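PDB 5O15: AmbC from Sorangium cellulosum, which acts as a bifunctional dehydratase-cyclase domain in the biosynthesis of the polyketide ambruticin, probably forming an oxygen heterocycle after dehydration. Local coordinates for residues E234-E248 and P283-T296. Numbering follows the deposited sequence. Where two conformers were deposited one is given.
Sequences EGIPMPFAWSDVALE and PVARAGTFRARWAT
Pro237 sets CG and CD over one face of the Trp294 indole. This is a CH-pi contact, with Pro237 CD 3.7 Å from the centroid of the six-membered ring and almost on the ring normal. Arg233 makes a cation-pi contact with the same indole. With an alanine at Trp294, Pro237 would probably lose its aromatic cover and Arg233 its cation-pi partner. In the conformer described, Phe290 turns a ring edge to the face of Trp242, with planes at 62° and Phe290 CD1 3.3 Å from Trp242 CZ2. Phe290 CG is anti to the backbone N (chi1 162°), which carries the ring across to the neighbouring strand. Strands 236-247 and 283-295 pair antiparallel within the double hotdog fold, the second broken at a corner at Gly288. Pro237, Pro239, Trp242 and Phe290 pack on helix 211-225, and Trp242 also meets helix 61-75. At a classic bulge, Phe240 and Ala241 both face Arg291, and Phe240 N hydrogen-bonds to Arg291 O at 2.8 Å. The Arg293 guanidinium stacks over one face of the Phe240 ring, planes 23° apart, while Arg291 CB covers the opposite face. In one Arg286 conformer, NH1 forms a salt bridge to Glu248 OE2 on the anti side, tilted out of the carboxylate plane.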
ATOM      1  N   GLU A 234      18.118 -10.298  -9.319  1.00 26.19           N
ATOM      2  CA  GLU A 234      18.066  -8.967  -9.915  1.00 23.61           C
ATOM      3  C   GLU A 234      16.727  -8.301  -9.613  1.00 21.72           C
ATOM      4  O   GLU A 234      15.676  -8.924  -9.725  1.00 24.35           O
ATOM      5  CB  GLU A 234      18.222  -9.078 -11.440  1.00 25.29           C
ATOM      6  CG  GLU A 234      18.223  -7.733 -12.156  1.00 28.28           C
ATOM      7  CD  GLU A 234      18.329  -7.845 -13.662  1.00 31.75           C
ATOM      8  OE1 GLU A 234      18.303  -8.973 -14.198  1.00 35.96           O
ATOM      9  OE2 GLU A 234      18.449  -6.791 -14.309  1.00 33.11           O
ATOM     10  N   GLY A 235      16.772  -7.020  -9.244  1.00 19.87           N
ATOM     11  CA  GLY A 235      15.586  -6.200  -9.150  1.00 19.40           C
ATOM     12  C   GLY A 235      14.856  -6.270  -7.836  1.00 18.67           C
ATOM     13  O   GLY A 235      15.463  -6.423  -6.779  1.00 19.59           O
ATOM     14  N   ILE A 236      13.528  -6.147  -7.883  1.00 18.57           N
ATOM     15  CA  ILE A 236      12.749  -6.083  -6.648  1.00 18.22           C
ATOM     16  C   ILE A 236      11.349  -6.635  -6.907  1.00 17.27           C
ATOM     17  O   ILE A 236      10.796  -6.410  -8.002  1.00 17.91           O
ATOM     18  CB  ILE A 236      12.672  -4.636  -6.124  1.00 20.32           C
ATOM     19  CG1 ILE A 236      12.229  -4.621  -4.659  1.00 21.55           C
ATOM     20  CG2 ILE A 236      11.772  -3.753  -7.033  1.00 22.39           C
ATOM     21  CD1 ILE A 236      12.295  -3.242  -3.994  1.00 25.64           C
ATOM     22  N   PRO A 237      10.718  -7.335  -5.964  1.00 17.72           N
ATOM     23  CA  PRO A 237       9.276  -7.643  -6.140  1.00 18.29           C
ATOM     24  C   PRO A 237       8.457  -6.373  -6.055  1.00 19.67           C
ATOM     25  O   PRO A 237       8.567  -5.609  -5.099  1.00 20.98           O
ATOM     26  CB  PRO A 237       8.961  -8.577  -4.970  1.00 20.35           C
ATOM     27  CG  PRO A 237      10.308  -9.114  -4.521  1.00 22.41           C
ATOM     28  CD  PRO A 237      11.285  -8.004  -4.775  1.00 20.59           C
ATOM     29  N   MET A 238       7.537  -6.215  -7.018  1.00 20.58           N
ATOM     30  CA  MET A 238       6.667  -5.060  -7.152  1.00 24.67           C
ATOM     31  C   MET A 238       5.220  -5.527  -6.973  1.00 21.44           C
ATOM     32  O   MET A 238       4.772  -6.447  -7.677  1.00 18.76           O
ATOM     33  CB  MET A 238       6.771  -4.508  -8.585  1.00 29.10           C
ATOM     34  CG  MET A 238       8.086  -4.019  -9.055  1.00 35.12           C
ATOM     35  SD  MET A 238       8.222  -2.290  -8.717  1.00 35.48           S
ATOM     36  CE  MET A 238       6.848  -1.441  -9.484  1.00 37.62           C
ATOM     37  N   PRO A 239       4.461  -4.918  -6.073  1.00 24.87           N
ATOM     38  CA  PRO A 239       3.051  -5.309  -5.905  1.00 25.24           C
ATOM     39  C   PRO A 239       2.266  -5.108  -7.187  1.00 19.95           C
ATOM     40  O   PRO A 239       2.384  -4.069  -7.838  1.00 24.21           O
ATOM     41  CB  PRO A 239       2.544  -4.327  -4.854  1.00 31.28           C
ATOM     42  CG  PRO A 239       3.795  -3.850  -4.140  1.00 32.48           C
ATOM     43  CD  PRO A 239       4.847  -3.813  -5.178  1.00 29.66           C
ATOM     44  N   PHE A 240       1.446  -6.106  -7.550  1.00 16.50           N
ATOM     45  CA  PHE A 240       0.534  -5.941  -8.669  1.00 16.26           C
ATOM     46  C   PHE A 240      -0.922  -6.221  -8.336  1.00 14.69           C
ATOM     47  O   PHE A 240      -1.790  -5.837  -9.120  1.00 15.65           O
ATOM     48  CB  PHE A 240       0.960  -6.766  -9.894  1.00 19.14           C
ATOM     49  CG  PHE A 240       0.848  -8.251  -9.705  1.00 18.28           C
ATOM     50  CD1 PHE A 240      -0.322  -8.918 -10.029  1.00 19.81           C
ATOM     51  CD2 PHE A 240       1.926  -8.970  -9.228  1.00 21.50           C
ATOM     52  CE1 PHE A 240      -0.425 -10.271  -9.858  1.00 21.52           C
ATOM     53  CE2 PHE A 240       1.838 -10.327  -9.057  1.00 23.42           C
ATOM     54  CZ  PHE A 240       0.653 -10.983  -9.377  1.00 22.89           C
ATOM     55  N   ALA A 241      -1.225  -6.815  -7.186  1.00 14.71           N
ATOM     56  CA  ALA A 241      -2.604  -7.117  -6.852  1.00 14.17           C
ATOM     57  C   ALA A 241      -2.778  -7.231  -5.352  1.00 14.31           C
ATOM     58  O   ALA A 241      -1.874  -7.684  -4.645  1.00 15.85           O
ATOM     59  CB  ALA A 241      -3.092  -8.393  -7.524  1.00 16.64           C
ATOM     60  N   TRP A 242      -3.940  -6.812  -4.884  1.00 13.77           N
ATOM     61  CA  TRP A 242      -4.358  -6.897  -3.503  1.00 13.27           C
ATOM     62  C   TRP A 242      -5.764  -7.470  -3.470  1.00 13.75           C
ATOM     63  O   TRP A 242      -6.576  -7.236  -4.385  1.00 14.68           O
ATOM     64  CB  TRP A 242      -4.401  -5.521  -2.848  1.00 14.43           C
ATOM     65  CG  TRP A 242      -3.105  -4.809  -2.787  1.00 14.31           C
ATOM     66  CD1 TRP A 242      -2.458  -4.174  -3.802  1.00 16.67           C
ATOM     67  CD2 TRP A 242      -2.279  -4.657  -1.629  1.00 14.19           C
ATOM     68  NE1 TRP A 242      -1.294  -3.621  -3.345  1.00 17.51           N
ATOM     69  CE2 TRP A 242      -1.162  -3.893  -2.011  1.00 16.37           C
ATOM     70  CE3 TRP A 242      -2.416  -5.056  -0.305  1.00 14.63           C
ATOM     71  CZ2 TRP A 242      -0.153  -3.558  -1.127  1.00 19.40           C
ATOM     72  CZ3 TRP A 242      -1.414  -4.720   0.591  1.00 17.97           C
ATOM     73  CH2 TRP A 242      -0.281  -3.984   0.171  1.00 20.43           C
ATOM     74  N   SER A 243      -6.073  -8.203  -2.402  0.51 13.58           N
ATOM     75  CA  SER A 243      -7.409  -8.755  -2.193  0.51 13.53           C
ATOM     76  C   SER A 243      -7.846  -8.511  -0.758  0.51 14.02           C
ATOM     77  O   SER A 243      -7.019  -8.564   0.164  0.51 13.61           O
ATOM     78  CB  SER A 243      -7.459 -10.266  -2.463  0.51 16.81           C
ATOM     79  OG  SER A 243      -7.046 -10.575  -3.778  0.51 17.38           O
ATOM     80  N   ASP A 244      -9.136  -8.266  -0.567  1.00 13.38           N
ATOM     81  CA  ASP A 244      -9.755  -8.236   0.738  1.00 14.12           C
ATOM     82  C   ASP A 244      -9.029  -7.321   1.716  1.00 13.46           C
ATOM     83  O   ASP A 244      -8.533  -7.752   2.774  1.00 13.77           O
ATOM     84  CB  ASP A 244      -9.890  -9.638   1.307  1.00 15.98           C
ATOM     85  CG  ASP A 244     -10.880 -10.454   0.541  1.00 21.32           C
ATOM     86  OD1 ASP A 244     -11.884  -9.910   0.032  1.00 21.58           O
ATOM     87  OD2 ASP A 244     -10.616 -11.652   0.425  1.00 29.23           O
ATOM     88  N   VAL A 245      -8.962  -6.047   1.381  1.00 13.29           N
ATOM     89  CA  VAL A 245      -8.298  -5.046   2.224  1.00 12.64           C
ATOM     90  C   VAL A 245      -9.373  -4.254   2.946  1.00 13.64           C
ATOM     91  O   VAL A 245     -10.226  -3.610   2.293  1.00 15.17           O
ATOM     92  CB  VAL A 245      -7.431  -4.098   1.397  1.00 13.22           C
ATOM     93  CG1 VAL A 245      -6.638  -3.215   2.334  1.00 14.56           C
ATOM     94  CG2 VAL A 245      -6.509  -4.851   0.475  1.00 15.67           C
ATOM     95  N   ALA A 246      -9.384  -4.297   4.266  1.00 13.66           N
ATOM     96  CA  ALA A 246     -10.422  -3.607   5.018  1.00 14.22           C
ATOM     97  C   ALA A 246      -9.763  -2.907   6.202  1.00 13.11           C
ATOM     98  O   ALA A 246      -8.864  -3.473   6.875  1.00 14.96           O
ATOM     99  CB  ALA A 246     -11.463  -4.581   5.540  1.00 17.78           C
ATOM    100  N   LEU A 247     -10.166  -1.667   6.457  0.56 13.06           N
ATOM    101  CA  LEU A 247      -9.752  -0.942   7.654  0.56 15.81           C
ATOM    102  C   LEU A 247     -10.783  -1.067   8.750  0.56 16.37           C
ATOM    103  O   LEU A 247     -12.001  -1.003   8.509  0.56 18.90           O
ATOM    104  CB  LEU A 247      -9.586   0.551   7.433  0.56 19.40           C
ATOM    105  CG  LEU A 247      -8.634   0.977   6.357  0.56 16.51           C
ATOM    106  CD1 LEU A 247      -8.527   2.494   6.313  0.56 18.44           C
ATOM    107  CD2 LEU A 247      -7.269   0.357   6.557  0.56 17.16           C
ATOM    108  N   GLU A 248     -10.281  -1.183   9.960  1.00 17.89           N
ATOM    109  CA  GLU A 248     -11.092  -1.120  11.173  1.00 19.92           C
ATOM    110  C   GLU A 248     -10.918   0.192  11.911  1.00 20.30           C
ATOM    111  O   GLU A 248     -11.824   0.615  12.644  1.00 22.79           O
ATOM    112  CB  GLU A 248     -10.702  -2.239  12.146  1.00 22.48           C
ATOM    113  CG  GLU A 248     -10.760  -3.635  11.578  1.00 27.87           C
ATOM    114  CD  GLU A 248     -12.139  -4.032  11.140  1.00 32.97           C
ATOM    115  OE1 GLU A 248     -13.124  -3.642  11.812  1.00 34.74           O
ATOM    116  OE2 GLU A 248     -12.235  -4.740  10.116  1.00 35.89           O
ATOM    117  N   PRO A 283      -7.388  -4.641  16.386  1.00 11.87           N
ATOM    118  CA  PRO A 283      -7.233  -4.644  14.933  1.00 12.73           C
ATOM    119  C   PRO A 283      -7.279  -3.241  14.366  1.00 12.87           C
ATOM    120  O   PRO A 283      -8.139  -2.430  14.720  1.00 14.63           O
ATOM    121  CB  PRO A 283      -8.413  -5.498  14.437  1.00 15.64           C
ATOM    122  CG  PRO A 283      -8.915  -6.212  15.603  1.00 19.19           C
ATOM    123  CD  PRO A 283      -8.496  -5.499  16.838  1.00 13.44           C
ATOM    124  N   VAL A 284      -6.411  -2.992  13.394  1.00 12.01           N
ATOM    125  CA  VAL A 284      -6.432  -1.779  12.584  1.00 12.51           C
ATOM    126  C   VAL A 284      -6.815  -2.055  11.144  1.00 12.45           C
ATOM    127  O   VAL A 284      -7.631  -1.334  10.574  1.00 13.38           O
ATOM    128  CB  VAL A 284      -5.090  -1.016  12.652  1.00 13.09           C
ATOM    129  CG1 VAL A 284      -5.018   0.080  11.607  1.00 15.50           C
ATOM    130  CG2 VAL A 284      -4.889  -0.464  14.023  1.00 15.02           C
ATOM    131  N   ALA A 285      -6.203  -3.043  10.518  1.00 12.55           N
ATOM    132  CA  ALA A 285      -6.446  -3.297   9.101  1.00 13.15           C
ATOM    133  C   ALA A 285      -5.999  -4.688   8.770  1.00 13.41           C
ATOM    134  O   ALA A 285      -5.153  -5.271   9.477  1.00 14.88           O
ATOM    135  CB  ALA A 285      -5.755  -2.290   8.189  1.00 15.93           C
ATOM    136  N   ARG A 286      -6.494  -5.202   7.654  0.54 14.44           N
ATOM    137  CA  ARG A 286      -5.992  -6.463   7.158  0.54 14.86           C
ATOM    138  C   ARG A 286      -6.103  -6.471   5.653  0.54 14.07           C
ATOM    139  O   ARG A 286      -7.043  -5.896   5.075  0.54 15.39           O
ATOM    140  CB  ARG A 286      -6.721  -7.657   7.765  0.54 17.80           C
ATOM    141  CG  ARG A 286      -8.218  -7.607   7.583  0.54 19.77           C
ATOM    142  CD  ARG A 286      -8.896  -8.598   8.513  0.54 24.27           C
ATOM    143  NE  ARG A 286     -10.336  -8.648   8.303  0.54 25.83           N
ATOM    144  CZ  ARG A 286     -11.177  -7.689   8.672  0.54 25.88           C
ATOM    145  NH1 ARG A 286     -10.709  -6.590   9.266  0.54 25.52           N
ATOM    146  NH2 ARG A 286     -12.485  -7.831   8.442  0.54 25.78           N
ATOM    147  N   ALA A 287      -5.166  -7.148   5.024  1.00 13.67           N
ATOM    148  CA  ALA A 287      -5.186  -7.459   3.603  1.00 13.18           C
ATOM    149  C   ALA A 287      -5.144  -8.965   3.447  1.00 13.29           C
ATOM    150  O   ALA A 287      -4.169  -9.609   3.876  1.00 14.10           O
ATOM    151  CB  ALA A 287      -4.024  -6.819   2.851  1.00 13.83           C
ATOM    152  N   GLY A 288      -6.200  -9.547   2.893  1.00 13.60           N
ATOM    153  CA  GLY A 288      -6.235 -10.987   2.765  1.00 15.46           C
ATOM    154  C   GLY A 288      -5.121 -11.511   1.893  1.00 15.00           C
ATOM    155  O   GLY A 288      -4.523 -12.548   2.191  1.00 17.09           O
ATOM    156  N   THR A 289      -4.812 -10.792   0.825  1.00 15.10           N
ATOM    157  CA  THR A 289      -3.728 -11.141  -0.074  1.00 17.35           C
ATOM    158  C   THR A 289      -3.071  -9.879  -0.609  1.00 14.71           C
ATOM    159  O   THR A 289      -3.732  -8.871  -0.919  1.00 16.29           O
ATOM    160  CB  THR A 289      -4.206 -11.985  -1.276  1.00 23.45           C
ATOM    161  OG1 THR A 289      -5.116 -13.009  -0.837  1.00 26.95           O
ATOM    162  CG2 THR A 289      -3.020 -12.650  -1.960  1.00 28.30           C
ATOM    163  N   PHE A 290      -1.770  -9.978  -0.729  1.00 15.80           N
ATOM    164  CA  PHE A 290      -0.925  -9.072  -1.479  0.58 16.99           C
ATOM    165  C   PHE A 290      -0.117  -9.945  -2.429  1.00 17.25           C
ATOM    166  O   PHE A 290       0.379 -10.987  -2.001  1.00 17.13           O
ATOM    167  CB  PHE A 290       0.077  -8.434  -0.398  0.58 16.01           C
ATOM    168  CG  PHE A 290       1.287  -7.800  -0.993  0.58 14.64           C
ATOM    169  CD1 PHE A 290       1.214  -6.556  -1.566  0.58 17.12           C
ATOM    170  CD2 PHE A 290       2.534  -8.427  -0.929  0.58 16.73           C
ATOM    171  CE1 PHE A 290       2.320  -5.973  -2.115  0.58 18.56           C
ATOM    172  CE2 PHE A 290       3.643  -7.841  -1.495  0.58 17.98           C
ATOM    173  CZ  PHE A 290       3.532  -6.611  -2.085  0.58 18.41           C
ATOM    174  N   ARG A 291       0.030  -9.544  -3.696  1.00 18.40           N
ATOM    175  CA  ARG A 291       0.832 -10.303  -4.649  1.00 19.56           C
ATOM    176  C   ARG A 291       1.810  -9.379  -5.333  1.00 19.34           C
ATOM    177  O   ARG A 291       1.419  -8.295  -5.780  1.00 20.38           O
ATOM    178  CB  ARG A 291      -0.038 -10.951  -5.710  1.00 22.37           C
ATOM    179  CG  ARG A 291      -1.050 -11.870  -5.150  1.00 27.59           C
ATOM    180  CD  ARG A 291      -1.527 -12.816  -6.218  1.00 34.74           C
ATOM    181  NE  ARG A 291      -2.703 -13.541  -5.775  1.00 42.16           N
ATOM    182  CZ  ARG A 291      -2.675 -14.641  -5.028  1.00 47.65           C
ATOM    183  NH1 ARG A 291      -1.520 -15.165  -4.633  1.00 49.27           N
ATOM    184  NH2 ARG A 291      -3.814 -15.222  -4.677  1.00 49.37           N
ATOM    185  N   ALA A 292       3.061  -9.827  -5.440  1.00 18.47           N
ATOM    186  CA  ALA A 292       4.105  -9.061  -6.090  1.00 17.90           C
ATOM    187  C   ALA A 292       4.839  -9.940  -7.084  1.00 18.52           C
ATOM    188  O   ALA A 292       4.876 -11.162  -6.944  1.00 19.64           O
ATOM    189  CB  ALA A 292       5.115  -8.547  -5.060  1.00 19.08           C
ATOM    190  N   ARG A 293       5.421  -9.295  -8.086  1.00 18.74           N
ATOM    191  CA  ARG A 293       6.214  -9.955  -9.108  1.00 19.38           C
ATOM    192  C   ARG A 293       7.558  -9.260  -9.229  1.00 18.94           C
ATOM    193  O   ARG A 293       7.615  -8.032  -9.244  1.00 21.03           O
ATOM    194  CB  ARG A 293       5.486  -9.857 -10.457  1.00 23.36           C
ATOM    195  CG  ARG A 293       6.187 -10.489 -11.613  1.00 30.03           C
ATOM    196  CD  ARG A 293       5.371 -10.370 -12.899  1.00 35.09           C
ATOM    197  NE  ARG A 293       4.108 -11.102 -12.841  1.00 41.72           N
ATOM    198  CZ  ARG A 293       2.896 -10.550 -12.777  1.00 46.96           C
ATOM    199  NH1 ARG A 293       2.744  -9.230 -12.753  1.00 49.36           N
ATOM    200  NH2 ARG A 293       1.822 -11.329 -12.752  1.00 48.55           N
ATOM    201  N   TRP A 294       8.621 -10.049  -9.347  1.00 18.42           N
ATOM    202  CA  TRP A 294       9.956  -9.490  -9.521  1.00 18.22           C
ATOM    203  C   TRP A 294      10.042  -8.650 -10.786  1.00 19.83           C
ATOM    204  O   TRP A 294       9.555  -9.057 -11.846  1.00 22.75           O
ATOM    205  CB  TRP A 294      10.986 -10.615  -9.568  1.00 20.65           C
ATOM    206  CG  TRP A 294      11.272 -11.207  -8.220  1.00 21.62           C
ATOM    207  CD1 TRP A 294      10.560 -12.176  -7.568  1.00 22.92           C
ATOM    208  CD2 TRP A 294      12.338 -10.845  -7.353  1.00 21.45           C
ATOM    209  NE1 TRP A 294      11.142 -12.454  -6.351  1.00 23.82           N
ATOM    210  CE2 TRP A 294      12.234 -11.642  -6.201  1.00 23.29           C
ATOM    211  CE3 TRP A 294      13.386  -9.929  -7.447  1.00 21.80           C
ATOM    212  CZ2 TRP A 294      13.131 -11.555  -5.161  1.00 24.16           C
ATOM    213  CZ3 TRP A 294      14.285  -9.843  -6.400  1.00 23.82           C
ATOM    214  CH2 TRP A 294      14.144 -10.646  -5.270  1.00 24.14           C
ATOM    215  N   ALA A 295      10.651  -7.470 -10.666  1.00 19.71           N
ATOM    216  CA  ALA A 295      10.784  -6.531 -11.776  1.00 22.04           C
ATOM    217  C   ALA A 295      12.211  -5.996 -11.812  1.00 20.63           C
ATOM    218  O   ALA A 295      12.827  -5.744 -10.767  1.00 21.04           O
ATOM    219  CB  ALA A 295       9.849  -5.335 -11.591  1.00 25.14           C
ATOM    220  N   THR A 296      12.729  -5.800 -13.016  1.00 20.98           N
ATOM    221  CA  THR A 296      14.045  -5.190 -13.173  1.00 21.86           C
ATOM    222  C   THR A 296      13.935  -3.667 -13.183  1.00 19.76           C
ATOM    223  O   THR A 296      12.849  -3.095 -13.358  1.00 19.64           O
ATOM    224  CB  THR A 296      14.663  -5.599 -14.505  1.00 24.50           C
ATOM    225  OG1 THR A 296      13.886  -5.016 -15.555  1.00 25.33           O
ATOM    226  CG2 THR A 296      14.719  -7.101 -14.665  1.00 26.32           C
TER
HETATM  227  O   HOH W   1      -7.766 -12.614   0.233  1.00 29.07           O
HETATM  228  O   HOH W   2     -14.406  -6.080   9.143  1.00 39.76           O